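Local coordinates for protein peptide methionine sulfoxide reductase msrA/msrB (Neisseria gonorrhoeae, PDB 2H30) that carries electrons through its N-terminal thioredoxin domain, which can take them from DsbD and pass them to the downstream reductases that repair methionine sulfoxide, at residues Asp27-Pro30 / Ala31-Leu35; Leu52-Ser55 / Glu56-Gln59; Gly111-Ala114 / Gln115-Ile119; Gln146-Ala149 / Leu150-Asn153. The protein carries 2 engineered substitutions. All coordinates share one frame; numbering follows the deposited sequence.

Interaction 1: residues Asp27-Pro30 / Ala31-Leu35; sequences DNRP and ASVYL
R29 reaches across the turn to Y34, and its side chain can be followed atom by atom. From CB the chain runs on to CG, which passes the ring at 4.2 Å from Y34 CE2. CD comes closer still, 3.5 Å from Y34 OH, and on another flank lies 3.9 Å from V33 CG2, so the aliphatic part of the arginine is shared between a ring and a methyl. Here the chain bends (chi3 72°), turning the guanidinium back toward D27. NE points at D27 OD1, 3.1 Å away and almost exactly in the guanidinium plane, using the syn lone pair of that oxygen. NH2 completes a side-on salt bridge with D27 OD2 at 2.9 Å, meeting it from above the carboxylate plane. Y34 OH sits over one face of the guanidinium, whose plane is turned 42° from the phenol ring. A water links the carboxylate to the phenol, donating to D27 OD2 and hydrogen-bonding Y34 OH at 2.9 Å. Arginine suits this place because one side chain offers both a long apolar stem and a flat donor edge. P30 leads into the 3-10 turn 31-34, its O accepting a weak bond from V33 N. D27 OD1 also accepts from R29 N, which makes this an Asx turn, set in the loop between strands 24-25 and 41-45 of a thioredoxin-like domain.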
ATOM      1  N   ASP A  27       3.887  13.640  -1.595  1.00 18.65           N
ATOM      2  CA  ASP A  27       4.537  14.783  -2.297  1.00 19.82           C
ATOM      3  C   ASP A  27       3.536  15.712  -2.964  1.00 19.93           C
ATOM      4  O   ASP A  27       3.956  16.594  -3.727  1.00 20.77           O
ATOM      5  CB  ASP A  27       5.670  14.375  -3.255  1.00 20.35           C
ATOM      6  CG  ASP A  27       5.190  13.552  -4.474  1.00 24.17           C
ATOM      7  OD1 ASP A  27       4.069  13.758  -4.974  1.00 24.39           O
ATOM      8  OD2 ASP A  27       5.964  12.723  -5.002  1.00 27.87           O
ATOM      9  N   ASN A  28       2.252  15.469  -2.683  1.00 18.41           N
ATOM     10  CA  ASN A  28       1.115  16.290  -3.120  1.00 19.50           C
ATOM     11  C   ASN A  28       0.563  16.021  -4.516  1.00 19.45           C
ATOM     12  O   ASN A  28      -0.404  16.701  -4.906  1.00 21.43           O
ATOM     13  CB  ASN A  28       1.394  17.779  -2.884  1.00 21.72           C
ATOM     14  CG  ASN A  28       1.468  18.105  -1.371  1.00 25.79           C
ATOM     15  OD1 ASN A  28       0.727  17.531  -0.514  1.00 31.84           O
ATOM     16  ND2 ASN A  28       2.355  19.045  -1.032  1.00 32.96           N
ATOM     17  N   ARG A  29       1.133  15.076  -5.247  1.00 17.10           N
ATOM     18  CA  ARG A  29       0.606  14.758  -6.557  1.00 17.73           C
ATOM     19  C   ARG A  29      -0.664  13.914  -6.414  1.00 17.06           C
ATOM     20  O   ARG A  29      -0.918  13.313  -5.378  1.00 16.41           O
ATOM     21  CB  ARG A  29       1.655  14.115  -7.439  1.00 19.12           C
ATOM     22  CG  ARG A  29       1.736  12.581  -7.405  1.00 20.00           C
ATOM     23  CD  ARG A  29       2.852  12.169  -8.369  1.00 21.57           C
ATOM     24  NE  ARG A  29       4.157  12.531  -7.780  1.00 23.00           N
ATOM     25  CZ  ARG A  29       5.310  12.383  -8.414  1.00 25.29           C
ATOM     26  NH1 ARG A  29       5.315  11.886  -9.647  1.00 27.41           N
ATOM     27  NH2 ARG A  29       6.458  12.707  -7.812  1.00 26.19           N
ATOM     28  N   PRO A  30      -1.505  13.856  -7.456  1.00 15.84           N
ATOM     29  CA  PRO A  30      -2.701  13.008  -7.388  1.00 14.87           C
ATOM     30  C   PRO A  30      -2.345  11.521  -7.278  1.00 15.44           C
ATOM     31  O   PRO A  30      -1.523  11.015  -8.060  1.00 15.55           O
ATOM     32  CB  PRO A  30      -3.405  13.279  -8.716  1.00 16.28           C
ATOM     33  CG  PRO A  30      -2.897  14.646  -9.103  1.00 15.16           C
ATOM     34  CD  PRO A  30      -1.456  14.628  -8.715  1.00 16.58           C
ATOM     35  N   ALA A  31      -2.935  10.851  -6.301  1.00 16.14           N
ATOM     36  CA  ALA A  31      -2.739   9.367  -6.172  1.00 14.83           C
ATOM     37  C   ALA A  31      -3.176   8.651  -7.453  1.00 15.59           C
ATOM     38  O   ALA A  31      -2.670   7.553  -7.772  1.00 16.30           O
ATOM     39  CB  ALA A  31      -3.479   8.834  -4.998  1.00 14.52           C
ATOM     40  N   SER A  32      -4.141   9.237  -8.199  1.00 15.20           N
ATOM     41  CA  SER A  32      -4.700   8.529  -9.325  1.00 16.13           C
ATOM     42  C   SER A  32      -3.626   8.192 -10.394  1.00 16.35           C
ATOM     43  O   SER A  32      -3.831   7.256 -11.207  1.00 17.43           O
ATOM     44  CB  SER A  32      -5.809   9.400  -9.939  1.00 16.56           C
ATOM     45  OG  SER A  32      -5.265  10.611 -10.452  1.00 16.71           O
ATOM     46  N   VAL A  33      -2.525   8.934 -10.451  1.00 14.24           N
ATOM     47  CA  VAL A  33      -1.534   8.701 -11.533  1.00 15.89           C
ATOM     48  C   VAL A  33      -0.951   7.293 -11.446  1.00 16.44           C
ATOM     49  O   VAL A  33      -0.453   6.759 -12.450  1.00 18.30           O
ATOM     50  CB  VAL A  33      -0.424   9.780 -11.592  1.00 16.79           C
ATOM     51  CG1 VAL A  33      -1.022  11.187 -11.717  1.00 16.76           C
ATOM     52  CG2 VAL A  33       0.503   9.735 -10.370  1.00 17.48           C
ATOM     53  N   TYR A  34      -0.969   6.729 -10.237  1.00 16.14           N
ATOM     54  CA  TYR A  34      -0.343   5.409 -10.012  1.00 16.85           C
ATOM     55  C   TYR A  34      -1.251   4.257 -10.341  1.00 18.36           C
ATOM     56  O   TYR A  34      -0.764   3.116 -10.407  1.00 18.91           O
ATOM     57  CB  TYR A  34       0.097   5.277  -8.548  1.00 17.23           C
ATOM     58  CG  TYR A  34       1.204   6.259  -8.258  1.00 17.56           C
ATOM     59  CD1 TYR A  34       2.521   6.000  -8.655  1.00 17.54           C
ATOM     60  CD2 TYR A  34       0.943   7.475  -7.608  1.00 18.84           C
ATOM     61  CE1 TYR A  34       3.541   6.910  -8.395  1.00 20.04           C
ATOM     62  CE2 TYR A  34       1.964   8.409  -7.347  1.00 19.72           C
ATOM     63  CZ  TYR A  34       3.265   8.113  -7.761  1.00 20.36           C
ATOM     64  OH  TYR A  34       4.285   9.036  -7.531  1.00 22.22           O
ATOM     65  N   LEU A  35      -2.557   4.507 -10.516  1.00 17.70           N
ATOM     66  CA  LEU A  35      -3.546   3.455 -10.596  1.00 19.15           C
ATOM     67  C   LEU A  35      -3.807   3.024 -12.041  1.00 19.11           C
ATOM     68  O   LEU A  35      -4.963   3.094 -12.550  1.00 20.71           O
ATOM     69  CB  LEU A  35      -4.847   3.899  -9.931  1.00 21.42           C
ATOM     70  CG  LEU A  35      -4.706   4.151  -8.452  1.00 20.12           C
ATOM     71  CD1 LEU A  35      -6.017   4.670  -7.867  1.00 21.26           C
ATOM     72  CD2 LEU A  35      -4.296   2.844  -7.761  1.00 28.45           C
TER
HETATM   73  O   HOH W   1       4.111  10.567  -5.111  1.00 23.04           O

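Interaction 2: residues Leu52-Ser55 / Glu56-Gln59; sequences LCLS and ELGQ
E56 and L52 are brought together by their first torsions: E56 holds CG on the side facing away from its carbonyl carbon (chi1 -72°), while L52 swings CG opposite its backbone N (chi1 -177°). Both residues lie on helix 51-64, which in thioredoxin-type proteins starts at a CxxC pair, and C53 fits the second cysteine of that pattern. Beyond CG the glutamate is extended, and its OE2 comes within 3.6 Å of L52 CG, with CG of E56 lying 3.3 Å from L52 O. The leucine thus borders the carboxylate with hydrocarbon, while the charge is met elsewhere: OE1 forms a salt bridge with K44 and OE2 a hydrogen bond with S141. A glutamate suits the place, being long enough to reach from the helix to a strand lysine. S55 folds OG back between its backbone N and carbonyl carbon (chi1 76°), where the small hydroxyl donates to L52 O at 2.6 Å. That carbonyl receives in addition a weak bond from E56 N, which bonds C53 O more firmly at 3.0 Å. L57 N likewise goes to L54 O, three residues back, so the helix tightens here and then kinks. L54 and L57 lie side by side, CD2 to CD1 4.0 Å. A water bridges the kink, donating to L54 O at 2.8 Å and accepting from G58 N at 2.9 Å.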
ATOM      1  N   LEU A  52       8.464  -2.067  12.172  1.00 13.22           N
ATOM      2  CA  LEU A  52       8.547  -3.082  11.149  1.00 13.43           C
ATOM      3  C   LEU A  52       8.171  -2.471   9.806  1.00 13.67           C
ATOM      4  O   LEU A  52       8.831  -2.697   8.794  1.00 13.31           O
ATOM      5  CB  LEU A  52       7.568  -4.219  11.499  1.00 15.39           C
ATOM      6  CG  LEU A  52       7.610  -5.393  10.526  1.00 18.06           C
ATOM      7  CD1 LEU A  52       9.016  -6.048  10.433  1.00 19.71           C
ATOM      8  CD2 LEU A  52       6.501  -6.425  10.965  1.00 16.82           C
ATOM      9  N   CYS A  53       7.067  -1.716   9.808  1.00 12.99           N
ATOM     10  CA  CYS A  53       6.704  -1.026   8.587  1.00 13.52           C
ATOM     11  C   CYS A  53       7.836  -0.157   8.090  1.00 12.55           C
ATOM     12  O   CYS A  53       8.179  -0.206   6.864  1.00 11.95           O
ATOM     13  CB  CYS A  53       5.563  -0.053   8.847  1.00 13.99           C
ATOM     14  SG  CYS A  53       3.958  -0.889   9.026  1.00 17.34           S
ATOM     15  N   LEU A  54       8.453   0.652   8.979  1.00 13.17           N
ATOM     16  CA  LEU A  54       9.543   1.513   8.503  1.00 13.12           C
ATOM     17  C   LEU A  54      10.705   0.696   7.923  1.00 13.75           C
ATOM     18  O   LEU A  54      11.306   1.061   6.897  1.00 13.33           O
ATOM     19  CB  LEU A  54      10.087   2.433   9.586  1.00 14.88           C
ATOM     20  CG  LEU A  54       9.036   3.294  10.264  1.00 16.11           C
ATOM     21  CD1 LEU A  54       9.844   4.175  11.202  1.00 18.11           C
ATOM     22  CD2 LEU A  54       8.479   4.156   9.164  1.00 19.24           C
ATOM     23  N   SER A  55      10.976  -0.455   8.556  1.00 13.20           N
ATOM     24  CA  SER A  55      12.105  -1.308   8.072  1.00 13.10           C
ATOM     25  C   SER A  55      11.866  -1.887   6.688  1.00 12.89           C
ATOM     26  O   SER A  55      12.814  -2.352   6.036  1.00 14.94           O
ATOM     27  CB  SER A  55      12.323  -2.445   9.074  1.00 12.05           C
ATOM     28  OG  SER A  55      11.328  -3.455   8.947  1.00 13.53           O
ATOM     29  N   GLU A  56      10.578  -1.905   6.282  1.00 11.91           N
ATOM     30  CA  GLU A  56      10.166  -2.544   5.055  1.00 13.08           C
ATOM     31  C   GLU A  56       9.946  -1.515   3.913  1.00 11.30           C
ATOM     32  O   GLU A  56       9.648  -1.916   2.778  1.00 13.37           O
ATOM     33  CB  GLU A  56       8.876  -3.324   5.293  1.00 13.56           C
ATOM     34  CG  GLU A  56       9.079  -4.577   6.124  1.00 14.12           C
ATOM     35  CD  GLU A  56       7.729  -5.278   6.453  1.00 18.56           C
ATOM     36  OE1 GLU A  56       6.657  -4.716   6.123  1.00 19.92           O
ATOM     37  OE2 GLU A  56       7.744  -6.403   7.025  1.00 19.36           O
ATOM     38  N   LEU A  57      10.112  -0.234   4.203  1.00 12.61           N
ATOM     39  CA  LEU A  57       9.887   0.817   3.140  1.00 11.94           C
ATOM     40  C   LEU A  57      10.877   0.633   1.975  1.00 12.05           C
ATOM     41  O   LEU A  57      10.464   0.690   0.804  1.00 13.99           O
ATOM     42  CB  LEU A  57       9.993   2.224   3.695  1.00 13.55           C
ATOM     43  CG  LEU A  57       8.896   2.639   4.670  1.00 15.92           C
ATOM     44  CD1 LEU A  57       9.283   3.949   5.292  1.00 16.72           C
ATOM     45  CD2 LEU A  57       7.575   2.746   3.894  1.00 18.40           C
ATOM     46  N   GLY A  58      12.127   0.312   2.316  1.00 12.55           N
ATOM     47  CA  GLY A  58      13.137   0.123   1.227  1.00 13.73           C
ATOM     48  C   GLY A  58      12.813  -1.105   0.384  1.00 13.78           C
ATOM     49  O   GLY A  58      13.038  -1.132  -0.825  1.00 15.78           O
ATOM     50  N   GLN A  59      12.323  -2.155   1.036  1.00 14.47           N
ATOM     51  CA  GLN A  59      11.896  -3.347   0.362  1.00 15.06           C
ATOM     52  C   GLN A  59      10.761  -3.050  -0.620  1.00 14.71           C
ATOM     53  O   GLN A  59      10.809  -3.453  -1.771  1.00 14.44           O
ATOM     54  CB  GLN A  59      11.450  -4.334   1.445  1.00 17.10           C
ATOM     55  CG  GLN A  59      11.043  -5.650   0.905  1.00 18.84           C
ATOM     56  CD  GLN A  59      10.429  -6.510   2.041  1.00 21.07           C
ATOM     57  OE1 GLN A  59       9.472  -6.086   2.663  1.00 23.62           O
ATOM     58  NE2 GLN A  59      10.977  -7.699   2.280  1.00 23.20           N
TER
HETATM   59  O   HOH W   2      13.301   0.735   4.932  1.00 15.49           O

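Interaction 3: residues Gly111-Ala114 / Gln115-Ile119; sequences GTIA and QNLNI
I119 and A114 meet where the short helix 112-116 ends in a Schellman motif: I119 N bonds A114 O at 2.9 Å, and N118 N bonds Q115 O. N118 adopts the positive phi (57°) that leads the chain out of the helix, a conformation asparagine tolerates better than most residues with a side chain. G111 occupies the N-cap position, where glycine, having no CB, takes its positive phi at little cost. The side chains divide by face, the apolar ones turned inward. I113 and L117 run side by side in the same direction, CG2 of the isoleucine 3.9 Å from CD1 of the leucine, and both rest on F45 of strand 41-45. T112 and N116 pair likewise on a more polar flank: the threonine places CG2 opposite its backbone N, bringing this methyl to 3.7 Å from N116 OD1. A114 has only a methyl, small enough for CB to sit 4.3 Å from I119 CB. Q115 sends CG to the side away from its carbonyl carbon (chi1 -71°), directing the extended chain back to the helix start. There CG lies 3.2 Å from G111 O, and NE2 bonds that same oxygen weakly at 3.4 Å.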
ATOM      1  N   GLY A 111      -7.953   7.852   7.284  1.00 16.41           N
ATOM      2  CA  GLY A 111      -7.980   6.398   7.076  1.00 16.62           C
ATOM      3  C   GLY A 111      -9.283   5.840   6.493  1.00 14.92           C
ATOM      4  O   GLY A 111      -9.748   4.775   6.920  1.00 16.13           O
ATOM      5  N   THR A 112      -9.840   6.546   5.501  1.00 16.80           N
ATOM      6  CA  THR A 112     -11.092   6.084   4.877  1.00 16.79           C
ATOM      7  C   THR A 112     -10.984   4.666   4.308  1.00 16.30           C
ATOM      8  O   THR A 112     -11.803   3.790   4.594  1.00 16.95           O
ATOM      9  CB  THR A 112     -11.473   7.013   3.755  1.00 17.71           C
ATOM     10  OG1 THR A 112     -11.814   8.271   4.382  1.00 24.19           O
ATOM     11  CG2 THR A 112     -12.718   6.478   3.041  1.00 21.18           C
ATOM     12  N   ILE A 113      -9.908   4.413   3.563  1.00 16.01           N
ATOM     13  CA  ILE A 113      -9.833   3.122   2.874  1.00 14.48           C
ATOM     14  C   ILE A 113      -9.547   2.029   3.907  1.00 13.86           C
ATOM     15  O   ILE A 113     -10.168   0.962   3.880  1.00 14.72           O
ATOM     16  CB  ILE A 113      -8.742   3.148   1.828  1.00 15.90           C
ATOM     17  CG1 ILE A 113      -9.069   4.226   0.792  1.00 18.95           C
ATOM     18  CG2 ILE A 113      -8.508   1.699   1.261  1.00 17.78           C
ATOM     19  CD1 ILE A 113      -7.952   4.495  -0.089  1.00 22.48           C
ATOM     20  N   ALA A 114      -8.638   2.302   4.853  1.00 14.33           N
ATOM     21  CA  ALA A 114      -8.359   1.325   5.876  1.00 14.01           C
ATOM     22  C   ALA A 114      -9.644   0.950   6.648  1.00 14.32           C
ATOM     23  O   ALA A 114      -9.906  -0.203   6.935  1.00 15.22           O
ATOM     24  CB  ALA A 114      -7.240   1.858   6.828  1.00 15.67           C
ATOM     25  N   GLN A 115     -10.439   1.959   6.998  1.00 15.69           N
ATOM     26  CA  GLN A 115     -11.700   1.674   7.678  1.00 16.11           C
ATOM     27  C   GLN A 115     -12.651   0.856   6.790  1.00 16.37           C
ATOM     28  O   GLN A 115     -13.243  -0.112   7.284  1.00 17.47           O
ATOM     29  CB  GLN A 115     -12.368   2.985   8.093  1.00 16.97           C
ATOM     30  CG  GLN A 115     -11.608   3.639   9.224  1.00 19.91           C
ATOM     31  CD  GLN A 115     -12.292   4.911   9.628  1.00 28.02           C
ATOM     32  OE1 GLN A 115     -13.456   4.877  10.026  1.00 32.74           O
ATOM     33  NE2 GLN A 115     -11.637   6.036   9.443  1.00 26.28           N
ATOM     34  N   ASN A 116     -12.794   1.218   5.514  1.00 16.68           N
ATOM     35  CA  ASN A 116     -13.630   0.448   4.572  1.00 18.33           C
ATOM     36  C   ASN A 116     -13.192  -1.000   4.455  1.00 16.70           C
ATOM     37  O   ASN A 116     -13.991  -1.887   4.264  1.00 16.92           O
ATOM     38  CB  ASN A 116     -13.634   1.084   3.175  1.00 19.21           C
ATOM     39  CG  ASN A 116     -14.307   2.439   3.128  1.00 22.42           C
ATOM     40  OD1 ASN A 116     -14.108   3.194   2.154  1.00 26.77           O
ATOM     41  ND2 ASN A 116     -15.065   2.770   4.154  1.00 23.13           N
ATOM     42  N   LEU A 117     -11.872  -1.224   4.509  1.00 15.01           N
ATOM     43  CA  LEU A 117     -11.344  -2.558   4.376  1.00 15.23           C
ATOM     44  C   LEU A 117     -11.166  -3.288   5.695  1.00 14.42           C
ATOM     45  O   LEU A 117     -10.691  -4.437   5.698  1.00 15.29           O
ATOM     46  CB  LEU A 117     -10.025  -2.526   3.561  1.00 14.17           C
ATOM     47  CG  LEU A 117     -10.109  -1.929   2.169  1.00 19.10           C
ATOM     48  CD1 LEU A 117      -8.758  -2.145   1.410  1.00 20.23           C
ATOM     49  CD2 LEU A 117     -11.197  -2.467   1.373  1.00 20.74           C
ATOM     50  N   ASN A 118     -11.544  -2.654   6.818  1.00 13.96           N
ATOM     51  CA  ASN A 118     -11.360  -3.247   8.143  1.00 14.41           C
ATOM     52  C   ASN A 118      -9.889  -3.600   8.436  1.00 14.97           C
ATOM     53  O   ASN A 118      -9.582  -4.665   9.006  1.00 16.45           O
ATOM     54  CB  ASN A 118     -12.310  -4.458   8.353  1.00 14.69           C
ATOM     55  CG  ASN A 118     -12.392  -4.922   9.790  1.00 19.85           C
ATOM     56  OD1 ASN A 118     -12.229  -4.136  10.734  1.00 22.31           O
ATOM     57  ND2 ASN A 118     -12.614  -6.218   9.966  1.00 20.01           N
ATOM     58  N   ILE A 119      -9.006  -2.658   8.069  1.00 15.43           N
ATOM     59  CA  ILE A 119      -7.586  -2.852   8.355  1.00 15.39           C
ATOM     60  C   ILE A 119      -7.333  -2.197   9.713  1.00 17.03           C
ATOM     61  O   ILE A 119      -7.619  -1.019   9.880  1.00 19.29           O
ATOM     62  CB  ILE A 119      -6.696  -2.367   7.219  1.00 16.02           C
ATOM     63  CG1 ILE A 119      -6.870  -3.421   6.062  1.00 17.53           C
ATOM     64  CG2 ILE A 119      -5.243  -2.239   7.732  1.00 16.18           C
ATOM     65  CD1 ILE A 119      -6.022  -3.224   4.890  1.00 26.01           C
TER

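Interaction 4: residues Gln146-Ala149 / Leu150-Asn153; sequences QALA and LIRN
The closing turns of the C-terminal helix 144-152 bring L148 up to I151 and A149 up to R152 and N153. The backbone is regular at first, with L150 N bonded to Q146 O at 2.9 Å and I151 N to A147 O at 3.1 Å. At the end A149 O takes two bonds, one of them weak: N153 N bonds it at 2.8 Å, and R152 N adds the weak one while bonding L148 O as well. N153 leaves helical geometry, and its OD1 accepts from N155 N, a use to which the short asparagine amide is suited just after a helix. I151 holds CG1 between its backbone N and carbonyl carbon (chi1 66°). This is an unusual choice for a beta-branched residue in a helix, and it presses CG1 to 3.3 Å from L148 O. The outer methyl then reaches across to L148, CD1 to CD2 4.2 Å. R152 leaves the helix with CG opposite its backbone N (chi1 -167°) and bends at chi3, so that the guanidinium turns back with A149 O over one of its faces and NH1 4.0 Å from A149 CA. Alanine, with a single methyl, suits a position that the arginine side chain returns to. Q146, meanwhile, ties its amide to N143 and to L158, the latter in the tail beyond the helix. Toward the sheet, A147 and I151 lean on L42 of strand 41-45; the first also touches F69 and I142, the second A72, while L148 packs on F69.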
ATOM      1  N   GLN A 146       5.628 -14.183  -1.736  1.00 13.76           N
ATOM      2  CA  GLN A 146       4.183 -14.066  -1.455  1.00 13.32           C
ATOM      3  C   GLN A 146       3.553 -12.892  -2.239  1.00 12.75           C
ATOM      4  O   GLN A 146       2.470 -13.037  -2.821  1.00 13.20           O
ATOM      5  CB  GLN A 146       3.978 -13.818   0.034  1.00 13.29           C
ATOM      6  CG  GLN A 146       4.217 -15.109   0.848  1.00 14.50           C
ATOM      7  CD  GLN A 146       4.235 -14.836   2.318  1.00 18.17           C
ATOM      8  OE1 GLN A 146       4.710 -13.780   2.787  1.00 16.54           O
ATOM      9  NE2 GLN A 146       3.768 -15.844   3.109  1.00 18.60           N
ATOM     10  N   ALA A 147       4.257 -11.772  -2.301  1.00 11.80           N
ATOM     11  CA  ALA A 147       3.732 -10.622  -3.082  1.00 11.81           C
ATOM     12  C   ALA A 147       3.619 -10.971  -4.569  1.00 12.72           C
ATOM     13  O   ALA A 147       2.644 -10.664  -5.235  1.00 13.28           O
ATOM     14  CB  ALA A 147       4.634  -9.383  -2.868  1.00 12.06           C
ATOM     15  N   LEU A 148       4.645 -11.649  -5.094  1.00 12.38           N
ATOM     16  CA  LEU A 148       4.552 -12.042  -6.501  1.00 12.07           C
ATOM     17  C   LEU A 148       3.444 -13.052  -6.754  1.00 12.29           C
ATOM     18  O   LEU A 148       2.811 -12.990  -7.821  1.00 13.91           O
ATOM     19  CB  LEU A 148       5.933 -12.618  -6.919  1.00 13.28           C
ATOM     20  CG  LEU A 148       7.030 -11.559  -7.071  1.00 13.32           C
ATOM     21  CD1 LEU A 148       8.349 -12.299  -7.205  1.00 15.39           C
ATOM     22  CD2 LEU A 148       6.820 -10.618  -8.291  1.00 14.34           C
ATOM     23  N   ALA A 149       3.265 -13.996  -5.809  1.00 12.66           N
ATOM     24  CA  ALA A 149       2.213 -14.992  -5.926  1.00 14.15           C
ATOM     25  C   ALA A 149       0.850 -14.284  -5.952  1.00 15.15           C
ATOM     26  O   ALA A 149       0.004 -14.548  -6.829  1.00 16.84           O
ATOM     27  CB  ALA A 149       2.301 -15.962  -4.768  1.00 14.65           C
ATOM     28  N   LEU A 150       0.699 -13.271  -5.085  1.00 14.37           N
ATOM     29  CA  LEU A 150      -0.613 -12.562  -5.040  1.00 16.15           C
ATOM     30  C   LEU A 150      -0.927 -11.790  -6.317  1.00 16.81           C
ATOM     31  O   LEU A 150      -2.090 -11.703  -6.757  1.00 17.54           O
ATOM     32  CB  LEU A 150      -0.634 -11.531  -3.907  1.00 17.64           C
ATOM     33  CG  LEU A 150      -0.811 -12.004  -2.485  1.00 21.41           C
ATOM     34  CD1 LEU A 150      -0.838 -10.698  -1.629  1.00 23.74           C
ATOM     35  CD2 LEU A 150      -2.179 -12.687  -2.385  1.00 25.60           C
ATOM     36  N   ILE A 151       0.072 -11.187  -6.955  1.00 15.22           N
ATOM     37  CA  ILE A 151      -0.209 -10.377  -8.162  1.00 17.81           C
ATOM     38  C   ILE A 151      -0.518 -11.289  -9.336  1.00 20.89           C
ATOM     39  O   ILE A 151      -1.205 -10.861 -10.274  1.00 21.14           O
ATOM     40  CB  ILE A 151       0.848  -9.326  -8.528  1.00 18.83           C
ATOM     41  CG1 ILE A 151       2.174  -9.959  -8.930  1.00 19.74           C
ATOM     42  CG2 ILE A 151       1.075  -8.342  -7.358  1.00 18.89           C
ATOM     43  CD1 ILE A 151       3.174  -8.888  -9.513  1.00 18.77           C
ATOM     44  N   ARG A 152      -0.035 -12.528  -9.252  1.00 18.41           N
ATOM     45  CA  ARG A 152      -0.376 -13.527 -10.253  1.00 20.19           C
ATOM     46  C   ARG A 152      -1.732 -14.157  -9.973  1.00 20.36           C
ATOM     47  O   ARG A 152      -2.505 -14.353 -10.933  1.00 23.62           O
ATOM     48  CB  ARG A 152       0.689 -14.616 -10.347  1.00 19.88           C
ATOM     49  CG  ARG A 152       0.508 -15.481 -11.574  1.00 24.20           C
ATOM     50  CD  ARG A 152       1.377 -16.698 -11.489  1.00 23.97           C
ATOM     51  NE  ARG A 152       0.878 -17.602 -10.489  1.00 25.52           N
ATOM     52  CZ  ARG A 152       1.477 -17.924  -9.355  1.00 25.44           C
ATOM     53  NH1 ARG A 152       2.645 -17.408  -9.033  1.00 23.56           N
ATOM     54  NH2 ARG A 152       0.889 -18.761  -8.523  1.00 29.12           N
ATOM     55  N   ASN A 153      -2.020 -14.480  -8.717  1.00 20.21           N
ATOM     56  CA  ASN A 153      -3.297 -15.174  -8.386  1.00 21.28           C
ATOM     57  C   ASN A 153      -3.782 -14.628  -7.055  1.00 21.55           C
ATOM     58  O   ASN A 153      -3.172 -14.914  -6.029  1.00 19.58           O
ATOM     59  CB  ASN A 153      -3.051 -16.688  -8.283  1.00 22.29           C
ATOM     60  CG  ASN A 153      -4.275 -17.466  -7.748  1.00 27.93           C
ATOM     61  OD1 ASN A 153      -5.360 -16.939  -7.663  1.00 25.78           O
ATOM     62  ND2 ASN A 153      -4.059 -18.716  -7.337  1.00 33.42           N
TER

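Overall arrangement
The four contacts are local turns strung in sequence through one thioredoxin-type domain, and none touches another. Strand 41-45 is the common thread: K44 pairs with E56 of interaction 2, F45 receives the apolar face of interaction 3, and L42 supports interaction 4. Interaction 2 holds C53 of the probable redox CxxC pair. The nearest atoms of interaction 2 and interaction 3 are about 9 Å apart, their centres about 21 Å. Between interaction 2 and interaction 4 the nearest atoms are about 8 Å apart, the centres about 19 Å. Interaction 1, at the surface, approaches interaction 3 to about 8 Å, nearest atoms; helix 16-20 touches both.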